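Similarities with probable monooxygenase (Photorhabdus luminescens, PDB 4HB9) is a putative FAD-containing monooxygenase that binds flavin-adenine dinucleotide and probably uses it to oxidise an organic substrate. Local coordinates at residues G182-L192 and D241-T252. Numbering follows the deposited sequence.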
loop_
_atom_site.group_PDB
_atom_site.type_symbol
_atom_site.label_atom_id
_atom_site.label_comp_id
_atom_site.label_asym_id
_atom_site.label_seq_id
_atom_site.Cartn_x
_atom_site.Cartn_y
_atom_site.Cartn_z
ATOM N N GLY A 182 10.965 -16.001 2.905
ATOM C CA GLY A 182 11.011 -17.316 2.304
ATOM C C GLY A 182 9.767 -17.612 1.494
ATOM O O GLY A 182 9.588 -18.759 1.027
ATOM N N VAL A 183 8.901 -16.607 1.341
ATOM C CA VAL A 183 7.664 -16.731 0.553
ATOM C C VAL A 183 7.706 -15.667 -0.550
ATOM O O VAL A 183 8.152 -14.524 -0.319
ATOM C CB VAL A 183 6.414 -16.590 1.442
ATOM C CG1 VAL A 183 5.134 -16.563 0.630
ATOM C CG2 VAL A 183 6.369 -17.732 2.464
ATOM N N SER A 184 7.260 -16.062 -1.744
ATOM C CA SER A 184 7.163 -15.165 -2.895
ATOM C C SER A 184 5.782 -15.259 -3.511
ATOM O O SER A 184 5.015 -16.173 -3.201
ATOM C CB SER A 184 8.203 -15.530 -3.923
ATOM O OG SER A 184 9.491 -15.375 -3.377
HETATM N N MSE A 185 5.424 -14.291 -4.340
HETATM C CA MSE A 185 4.093 -14.309 -4.950
HETATM C C MSE A 185 4.158 -13.804 -6.367
HETATM O O MSE A 185 5.105 -13.098 -6.757
HETATM C CB MSE A 185 3.097 -13.498 -4.118
HETATM C CG MSE A 185 3.369 -12.015 -4.025
HETATM SE SE MSE A 185 2.008 -11.106 -2.874
HETATM C CE MSE A 185 1.633 -12.386 -1.489
ATOM N N ILE A 186 3.159 -14.199 -7.139
ATOM C CA ILE A 186 2.961 -13.725 -8.507
ATOM C C ILE A 186 1.516 -13.239 -8.555
ATOM O O ILE A 186 0.595 -13.987 -8.193
ATOM C CB ILE A 186 3.228 -14.841 -9.536
ATOM C CG1 ILE A 186 4.657 -15.361 -9.422
ATOM C CG2 ILE A 186 2.969 -14.360 -10.955
ATOM C CD1 ILE A 186 4.957 -16.547 -10.313
ATOM N N ILE A 187 1.330 -11.980 -8.956
ATOM C CA ILE A 187 0.036 -11.301 -8.932
ATOM C C ILE A 187 -0.346 -10.936 -10.368
ATOM O O ILE A 187 0.454 -10.333 -11.093
ATOM C CB ILE A 187 0.113 -10.003 -8.116
ATOM C CG1 ILE A 187 0.648 -10.277 -6.700
ATOM C CG2 ILE A 187 -1.259 -9.316 -8.044
ATOM C CD1 ILE A 187 0.841 -9.035 -5.838
ATOM N N GLY A 188 -1.549 -11.314 -10.783
ATOM C CA GLY A 188 -2.068 -10.904 -12.091
ATOM C C GLY A 188 -3.480 -10.365 -11.986
ATOM O O GLY A 188 -4.153 -10.554 -10.966
ATOM N N ARG A 189 -3.925 -9.686 -13.039
ATOM C CA ARG A 189 -5.279 -9.187 -13.104
ATOM C C ARG A 189 -5.888 -9.571 -14.426
ATOM O O ARG A 189 -5.196 -9.650 -15.441
ATOM C CB ARG A 189 -5.311 -7.661 -12.941
ATOM C CG ARG A 189 -4.640 -6.890 -14.079
ATOM C CD ARG A 189 -4.664 -5.379 -13.897
ATOM N NE ARG A 189 -4.610 -4.727 -15.222
ATOM C CZ ARG A 189 -5.001 -3.480 -15.496
ATOM N NH1 ARG A 189 -5.405 -2.660 -14.542
ATOM N NH2 ARG A 189 -4.982 -3.027 -16.760
ATOM N N ALA A 190 -7.198 -9.758 -14.416
ATOM C CA ALA A 190 -7.935 -10.027 -15.638
ATOM C C ALA A 190 -9.180 -9.170 -15.689
ATOM O O ALA A 190 -9.988 -9.208 -14.770
ATOM C CB ALA A 190 -8.304 -11.492 -15.694
ATOM N N ARG A 191 -9.347 -8.422 -16.774
ATOM C CA ARG A 191 -10.520 -7.558 -16.931
ATOM C C ARG A 191 -11.818 -8.366 -16.998
ATOM O O ARG A 191 -11.921 -9.353 -17.755
ATOM C CB ARG A 191 -10.365 -6.718 -18.171
ATOM C CG ARG A 191 -11.461 -5.696 -18.329
ATOM C CD ARG A 191 -11.159 -4.754 -19.471
ATOM N NE ARG A 191 -12.257 -3.820 -19.626
ATOM C CZ ARG A 191 -12.442 -3.057 -20.697
ATOM N NH1 ARG A 191 -11.602 -3.110 -21.721
ATOM N NH2 ARG A 191 -13.477 -2.238 -20.747
ATOM N N LEU A 192 -12.807 -7.974 -16.208
ATOM C CA LEU A 192 -14.100 -8.657 -16.212
ATOM C C LEU A 192 -14.959 -8.122 -17.333
ATOM O O LEU A 192 -15.872 -7.318 -17.115
ATOM C CB LEU A 192 -14.847 -8.506 -14.897
ATOM C CG LEU A 192 -14.454 -9.556 -13.877
ATOM C CD1 LEU A 192 -15.048 -9.253 -12.507
ATOM C CD2 LEU A 192 -14.891 -10.944 -14.349
ATOM N N ASP A 241 -12.468 -0.110 -14.623
ATOM C CA ASP A 241 -13.317 -1.296 -14.734
ATOM C C ASP A 241 -12.980 -2.262 -13.608
ATOM O O ASP A 241 -12.009 -2.052 -12.846
ATOM C CB ASP A 241 -13.121 -1.953 -16.101
ATOM C CG ASP A 241 -14.338 -2.789 -16.573
ATOM O OD1 ASP A 241 -15.352 -2.946 -15.848
ATOM O OD2 ASP A 241 -14.228 -3.335 -17.687
ATOM N N ASN A 242 -13.805 -3.293 -13.503
ATOM C CA ASN A 242 -13.605 -4.396 -12.587
ATOM C C ASN A 242 -12.608 -5.398 -13.154
ATOM O O ASN A 242 -12.683 -5.776 -14.342
ATOM C CB ASN A 242 -14.943 -5.113 -12.315
ATOM C CG ASN A 242 -16.022 -4.179 -11.799
ATOM O OD1 ASN A 242 -17.055 -3.978 -12.449
ATOM N ND2 ASN A 242 -15.803 -3.615 -10.638
ATOM N N PHE A 243 -11.671 -5.809 -12.296
ATOM C CA PHE A 243 -10.683 -6.808 -12.628
ATOM C C PHE A 243 -10.734 -7.892 -11.571
ATOM O O PHE A 243 -10.833 -7.578 -10.370
ATOM C CB PHE A 243 -9.270 -6.200 -12.638
ATOM C CG PHE A 243 -8.970 -5.405 -13.871
ATOM C CD1 PHE A 243 -8.232 -5.953 -14.908
ATOM C CD2 PHE A 243 -9.432 -4.103 -13.997
ATOM C CE1 PHE A 243 -7.971 -5.238 -16.058
ATOM C CE2 PHE A 243 -9.207 -3.391 -15.170
ATOM C CZ PHE A 243 -8.448 -3.954 -16.184
ATOM N N ILE A 244 -10.631 -9.152 -12.002
ATOM C CA ILE A 244 -10.312 -10.218 -11.063
ATOM C C ILE A 244 -8.812 -10.127 -10.814
ATOM O O ILE A 244 -8.017 -9.946 -11.745
ATOM C CB ILE A 244 -10.724 -11.618 -11.577
ATOM C CG1 ILE A 244 -12.233 -11.654 -11.768
ATOM C CG2 ILE A 244 -10.271 -12.705 -10.607
ATOM C CD1 ILE A 244 -12.799 -12.991 -12.206
ATOM N N VAL A 245 -8.430 -10.198 -9.556
ATOM C CA VAL A 245 -7.038 -10.251 -9.215
ATOM C C VAL A 245 -6.774 -11.632 -8.674
ATOM O O VAL A 245 -7.547 -12.146 -7.861
ATOM C CB VAL A 245 -6.585 -9.127 -8.238
ATOM C CG1 VAL A 245 -7.504 -8.942 -7.038
ATOM C CG2 VAL A 245 -5.152 -9.378 -7.765
ATOM N N TRP A 246 -5.684 -12.233 -9.123
ATOM C CA TRP A 246 -5.216 -13.506 -8.540
ATOM C C TRP A 246 -3.799 -13.370 -8.008
ATOM O O TRP A 246 -2.963 -12.614 -8.550
ATOM C CB TRP A 246 -5.329 -14.655 -9.529
ATOM C CG TRP A 246 -4.630 -14.457 -10.834
ATOM C CD1 TRP A 246 -5.175 -13.958 -11.981
ATOM C CD2 TRP A 246 -3.248 -14.710 -11.130
ATOM N NE1 TRP A 246 -4.237 -13.899 -12.968
ATOM C CE2 TRP A 246 -3.042 -14.353 -12.486
ATOM C CE3 TRP A 246 -2.176 -15.207 -10.395
ATOM C CZ2 TRP A 246 -1.824 -14.495 -13.113
ATOM C CZ3 TRP A 246 -0.953 -15.323 -11.012
ATOM C CH2 TRP A 246 -0.780 -14.966 -12.360
ATOM N N VAL A 247 -3.527 -14.104 -6.935
ATOM C CA VAL A 247 -2.208 -14.060 -6.312
ATOM C C VAL A 247 -1.742 -15.475 -6.048
ATOM O O VAL A 247 -2.369 -16.190 -5.279
ATOM C CB VAL A 247 -2.210 -13.272 -4.994
ATOM C CG1 VAL A 247 -0.794 -13.145 -4.489
ATOM C CG2 VAL A 247 -2.833 -11.889 -5.179
ATOM N N TYR A 248 -0.698 -15.896 -6.746
ATOM C CA TYR A 248 -0.134 -17.226 -6.525
ATOM C C TYR A 248 0.968 -17.064 -5.517
ATOM O O TYR A 248 1.845 -16.223 -5.703
ATOM C CB TYR A 248 0.417 -17.858 -7.815
ATOM C CG TYR A 248 1.169 -19.149 -7.573
ATOM C CD1 TYR A 248 0.502 -20.342 -7.270
ATOM C CD2 TYR A 248 2.531 -19.169 -7.590
ATOM C CE1 TYR A 248 1.202 -21.505 -7.002
ATOM C CE2 TYR A 248 3.247 -20.324 -7.348
ATOM C CZ TYR A 248 2.593 -21.485 -7.048
ATOM O OH TYR A 248 3.349 -22.614 -6.802
ATOM N N VAL A 249 0.905 -17.867 -4.456
ATOM C CA VAL A 249 1.844 -17.763 -3.311
ATOM C C VAL A 249 2.551 -19.094 -3.099
ATOM O O VAL A 249 1.903 -20.128 -3.063
ATOM C CB VAL A 249 1.107 -17.343 -2.029
ATOM C CG1 VAL A 249 2.072 -17.063 -0.901
ATOM C CG2 VAL A 249 0.259 -16.118 -2.277
ATOM N N ALA A 250 3.876 -19.059 -3.003
ATOM C CA ALA A 250 4.675 -20.269 -2.833
ATOM C C ALA A 250 5.977 -19.960 -2.150
ATOM O O ALA A 250 6.297 -18.815 -1.930
ATOM C CB ALA A 250 4.970 -20.901 -4.192
ATOM N N ALA A 251 6.745 -20.995 -1.835
ATOM C CA ALA A 251 8.065 -20.786 -1.218
ATOM C C ALA A 251 8.988 -20.192 -2.261
ATOM O O ALA A 251 8.952 -20.591 -3.442
ATOM C CB ALA A 251 8.624 -22.100 -0.685
ATOM N N THR A 252 9.792 -19.228 -1.837
ATOM C CA THR A 252 10.763 -18.605 -2.704
ATOM C C THR A 252 11.705 -19.621 -3.336
ATOM O O THR A 252 11.966 -19.569 -4.545
ATOM C CB THR A 252 11.578 -17.563 -1.924
ATOM O OG1 THR A 252 10.680 -16.646 -1.271
ATOM C CG2 THR A 252 12.556 -16.818 -2.874
HETATM O O HOH W 1 11.821 -14.856 0.512
HETATM O O HOH W 2 -16.151 -4.750 -18.660
HETATM O O HOH W 3 -16.964 -5.510 -15.157
#
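Two neighbouring antiparallel strands of the mixed sheet that backs the flavin end of the FAD site meet here, Val-183 to Arg-191 pairing with Phe-243 to Ala-251. Ser-184 and Ala-250, Ile-186 and Tyr-248, Gly-188 and Trp-246, and Ala-190 and Ile-244 each exchange two N-H...O bonds. Glycine suits position 188 because the indole of Trp-246 folds back over it: CA of Gly-188 lies 3.9 Å from the centroid of the five-membered ring, a CH-pi contact over the face that leaves no room for a beta carbon. With chi1 at 56°, CG of Trp-246 sits between its own backbone N and carbonyl carbon, which swings the indole across the neighbouring strand; Ser-289 accepts its NE1 hydrogen, and helices 264-274 and 280-287 pack on this side. This sheet belongs to a fold like that of the aromatic-ring hydroxylases. On its other face Met-185 (selenomethionine), Ile-187, Val-247 and Val-249, apolar and mostly branched, pack closely together, and the side chain of Ile-187 comes within about 5 Å of FAD. Farther along, the flat, cationic guanidinium of Arg-189 matches the ring of Phe-243, stacking on it with centres 3.9 Å apart and planes at 17°, while its NE forms a salt bridge with Asp-290. The opposite face of that ring carries CG of Arg-191, whose extended chain reaches Asp-241 in a salt bridge: NE to OD2 is 2.8 Å, in the guanidinium plane and on the anti lone pair, and NH2 adds a weak bond. At the far end OG of Ser-184 and OG1 of Thr-252 hydrogen-bond at 2.7 Å, and His-298 also binds OG.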